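Side-chain contact in adenosine kinase, putative (Trypanosoma brucei, PDB 3OTX), which probably catalyses the magnesium-dependent transfer of a phosphate from ATP to adenosine, yielding AMP in the purine salvage pathway: residues K47-D52 with T135-L140. The protein carries 1 engineered substitution. Numbering follows the deposited sequence.
Sequences KGIFDD and TLVADL. With AP5 (bis(adenosine)-5'-pentaphosphate), chain C.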
loop_
_atom_site.group_PDB
_atom_site.type_symbol
_atom_site.label_atom_id
_atom_site.label_comp_id
_atom_site.label_asym_id
_atom_site.label_seq_id
_atom_site.Cartn_x
_atom_site.Cartn_y
_atom_site.Cartn_z
ATOM N N LYS A 47 -23.083 -2.643 -9.097
ATOM C CA LYS A 47 -23.989 -1.491 -9.163
ATOM C C LYS A 47 -24.865 -1.422 -7.900
ATOM O O LYS A 47 -25.506 -2.392 -7.537
ATOM C CB LYS A 47 -24.855 -1.581 -10.420
ATOM C CG LYS A 47 -25.808 -0.410 -10.672
ATOM C CD LYS A 47 -26.681 -0.714 -11.900
ATOM C CE LYS A 47 -27.800 0.302 -12.096
ATOM N NZ LYS A 47 -28.282 0.254 -13.507
ATOM N N GLY A 48 -24.835 -0.275 -7.227
ATOM C CA GLY A 48 -25.645 -0.052 -6.036
ATOM C C GLY A 48 -25.028 -0.374 -4.689
ATOM O O GLY A 48 -25.645 -0.150 -3.654
ATOM N N ILE A 49 -23.797 -0.890 -4.672
ATOM C CA ILE A 49 -23.223 -1.371 -3.413
ATOM C C ILE A 49 -23.001 -0.263 -2.366
ATOM O O ILE A 49 -23.192 -0.496 -1.175
ATOM C CB ILE A 49 -21.931 -2.219 -3.640
ATOM C CG1 ILE A 49 -21.519 -2.970 -2.372
ATOM C CG2 ILE A 49 -20.757 -1.365 -4.191
ATOM C CD1 ILE A 49 -20.250 -3.841 -2.530
ATOM N N PHE A 50 -22.591 0.926 -2.799
ATOM C CA PHE A 50 -22.322 1.991 -1.837
ATOM C C PHE A 50 -23.581 2.493 -1.152
ATOM O O PHE A 50 -23.589 2.690 0.056
ATOM C CB PHE A 50 -21.531 3.116 -2.481
ATOM C CG PHE A 50 -20.081 2.823 -2.557
ATOM C CD1 PHE A 50 -19.527 2.245 -3.699
ATOM C CD2 PHE A 50 -19.243 3.107 -1.475
ATOM C CE1 PHE A 50 -18.160 1.963 -3.766
ATOM C CE2 PHE A 50 -17.870 2.830 -1.534
ATOM C CZ PHE A 50 -17.331 2.260 -2.667
ATOM N N ASP A 51 -24.649 2.626 -1.927
ATOM C CA ASP A 51 -25.950 3.035 -1.378
ATOM C C ASP A 51 -26.429 2.024 -0.350
ATOM O O ASP A 51 -26.951 2.405 0.690
ATOM C CB ASP A 51 -26.999 3.176 -2.476
ATOM C CG ASP A 51 -26.675 4.278 -3.462
ATOM O OD1 ASP A 51 -25.834 5.149 -3.160
ATOM O OD2 ASP A 51 -27.270 4.270 -4.554
ATOM N N ASP A 52 -26.205 0.741 -0.642
ATOM C CA ASP A 52 -26.626 -0.376 0.208
ATOM C C ASP A 52 -25.849 -0.376 1.542
ATOM O O ASP A 52 -26.449 -0.425 2.615
ATOM C CB ASP A 52 -26.400 -1.671 -0.570
ATOM C CG ASP A 52 -27.179 -2.839 -0.038
ATOM O OD1 ASP A 52 -27.513 -2.866 1.159
ATOM O OD2 ASP A 52 -27.436 -3.759 -0.837
ATOM N N THR A 135 -13.676 -7.623 2.705
ATOM C CA THR A 135 -13.771 -7.704 1.247
ATOM C C THR A 135 -13.905 -6.262 0.733
ATOM O O THR A 135 -14.798 -5.527 1.190
ATOM C CB THR A 135 -14.981 -8.527 0.852
ATOM O OG1 THR A 135 -14.903 -9.817 1.483
ATOM C CG2 THR A 135 -15.072 -8.697 -0.665
ATOM N N LEU A 136 -12.987 -5.863 -0.147
ATOM C CA LEU A 136 -12.821 -4.441 -0.491
ATOM C C LEU A 136 -13.248 -4.194 -1.922
ATOM O O LEU A 136 -12.865 -4.933 -2.824
ATOM C CB LEU A 136 -11.372 -3.969 -0.291
ATOM C CG LEU A 136 -10.654 -4.469 0.962
ATOM C CD1 LEU A 136 -9.168 -4.039 0.952
ATOM C CD2 LEU A 136 -11.401 -3.940 2.191
ATOM N N VAL A 137 -14.067 -3.163 -2.122
ATOM C CA VAL A 137 -14.513 -2.766 -3.467
ATOM C C VAL A 137 -14.153 -1.297 -3.685
ATOM O O VAL A 137 -14.761 -0.421 -3.104
ATOM C CB VAL A 137 -16.005 -2.974 -3.601
ATOM C CG1 VAL A 137 -16.494 -2.584 -5.019
ATOM C CG2 VAL A 137 -16.363 -4.454 -3.336
ATOM N N ALA A 138 -13.150 -1.035 -4.518
ATOM C CA ALA A 138 -12.593 0.331 -4.648
ATOM C C ALA A 138 -13.196 1.044 -5.852
ATOM O O ALA A 138 -13.105 0.536 -6.989
ATOM C CB ALA A 138 -11.062 0.261 -4.798
ATOM N N ASP A 139 -13.808 2.208 -5.609
ATOM C CA ASP A 139 -14.321 3.094 -6.651
ATOM C C ASP A 139 -13.394 4.281 -6.708
ATOM O O ASP A 139 -13.494 5.210 -5.889
ATOM C CB ASP A 139 -15.749 3.486 -6.288
ATOM C CG ASP A 139 -16.355 4.475 -7.255
ATOM O OD1 ASP A 139 -15.730 4.768 -8.292
ATOM O OD2 ASP A 139 -17.469 4.948 -6.974
ATOM N N LEU A 140 -12.400 4.228 -7.607
ATOM C CA LEU A 140 -11.343 5.230 -7.587
ATOM C C LEU A 140 -11.802 6.681 -7.766
ATOM O O LEU A 140 -11.147 7.576 -7.238
ATOM C CB LEU A 140 -10.252 4.936 -8.602
ATOM C CG LEU A 140 -9.451 3.635 -8.417
ATOM C CD1 LEU A 140 -8.125 3.618 -9.254
ATOM C CD2 LEU A 140 -9.178 3.281 -7.005
HETATM P PA AP5 C . -0.364 -10.104 6.653
HETATM O O1A AP5 C . -1.648 -10.833 7.036
HETATM O O2A AP5 C . 0.649 -10.971 5.934
HETATM O O3A AP5 C . -0.613 -8.822 5.711
HETATM P PB AP5 C . -1.697 -8.690 4.523
HETATM O O1B AP5 C . -2.186 -10.019 4.036
HETATM O O2B AP5 C . -1.107 -7.762 3.518
HETATM O O3B AP5 C . -2.854 -7.963 5.340
HETATM P PG AP5 C . -4.417 -7.784 5.096
HETATM O O1G AP5 C . -5.040 -7.564 6.440
HETATM O O2G AP5 C . -5.098 -8.967 4.445
HETATM O O3G AP5 C . -4.408 -6.455 4.295
HETATM P PD AP5 C . -5.628 -5.600 3.666
HETATM O O1D AP5 C . -6.997 -6.210 3.906
HETATM O O2D AP5 C . -5.209 -5.306 2.253
HETATM O O3D AP5 C . -5.571 -4.283 4.590
HETATM P PE AP5 C . -4.643 -2.987 4.340
HETATM O O1E AP5 C . -3.288 -3.424 3.859
HETATM O O2E AP5 C . -4.706 -2.088 5.572
HETATM O O5F AP5 C . 0.214 -9.421 7.985
HETATM C C5F AP5 C . 1.319 -8.520 7.923
HETATM C C4F AP5 C . 1.995 -8.485 9.272
HETATM O O4F AP5 C . 1.036 -8.168 10.291
HETATM C C3F AP5 C . 2.564 -9.822 9.737
HETATM O O3F AP5 C . 3.871 -9.982 9.242
HETATM C C2F AP5 C . 2.462 -9.742 11.233
HETATM O O2F AP5 C . 3.541 -8.999 11.744
HETATM C C1F AP5 C . 1.192 -8.911 11.438
HETATM N N9A AP5 C . -0.039 -9.736 11.602
HETATM C C8A AP5 C . -1.079 -9.882 10.679
HETATM N N7A AP5 C . -2.013 -10.701 11.236
HETATM C C5A AP5 C . -1.600 -11.054 12.475
HETATM C C6A AP5 C . -2.154 -11.814 13.482
HETATM N N6A AP5 C . -3.391 -12.309 13.393
HETATM N N1A AP5 C . -1.460 -11.964 14.658
HETATM C C2A AP5 C . -0.234 -11.355 14.871
HETATM N N3A AP5 C . 0.304 -10.588 13.860
HETATM C C4A AP5 C . -0.368 -10.421 12.704
HETATM O O5J AP5 C . -5.369 -2.240 3.093
HETATM C C5J AP5 C . -6.696 -1.764 3.237
HETATM C C4J AP5 C . -6.758 -0.521 2.365
HETATM O O4J AP5 C . -6.742 -0.877 0.973
HETATM C C3J AP5 C . -8.065 0.266 2.506
HETATM O O3J AP5 C . -7.786 1.431 3.284
HETATM C C2J AP5 C . -8.490 0.583 1.063
HETATM O O2J AP5 C . -8.852 1.944 0.861
HETATM C C1J AP5 C . -7.242 0.242 0.286
HETATM N N9B AP5 C . -7.496 -0.075 -1.127
HETATM C C8B AP5 C . -8.320 -1.070 -1.578
HETATM N N7B AP5 C . -8.314 -1.003 -2.935
HETATM C C5B AP5 C . -7.493 0.021 -3.329
HETATM C C6B AP5 C . -7.121 0.516 -4.585
HETATM N N6B AP5 C . -7.626 0.068 -5.745
HETATM N N1B AP5 C . -6.285 1.599 -4.578
HETATM C C2B AP5 C . -5.723 2.142 -3.446
HETATM N N3B AP5 C . -6.125 1.682 -2.208
HETATM C C4B AP5 C . -6.971 0.609 -2.175
#
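Val-137, on strand 133-141, meets Ile-49 of the facing helix methyl to methyl, its CG2 4.0 Å from Ile-49 CD1, while Leu-136 just before it points to the other face of the sheet, toward the ligand. There CD1 of Leu-136 lies 4.0 Å from the ribose oxygen O4J of AP5. Ile-49 reaches Val-137 with an extended chain: chi1 of -167° sets CG1 opposite the backbone N, and chi2 of 180° carries CD1 straight on to the strand. The carbonyl of Val-137 is touched as well, by the ring of Phe-50, whose CZ comes to 3.7 Å from Val-137 O. Ala-138 returns to the ligand, its CB 3.6 Å from the adenine atom N7B of AP5. Asp-139 is back on the helix side, where its CB, rather than its carboxylate, rests 3.8 Å from Phe-50 CE1; the ring and carboxylate planes are 55° apart. Leu-140 adds a further ligand contact, with CD2 at 3.8 Å from the amino nitrogen N6B of AP5. Beyond the two segments, Phe-50 also packs on Ala-124 and Ala-126 of strand 122-130, and Ile-49 on Phe-28 of helix 26-31. From Leu-136 to Asp-139 the alternation is that of a two-faced beta strand, here in the small five-stranded sheet that forms the lid of ribokinase-like (PfkB) kinases: one face lines the nucleoside pocket, the other carries a short helix.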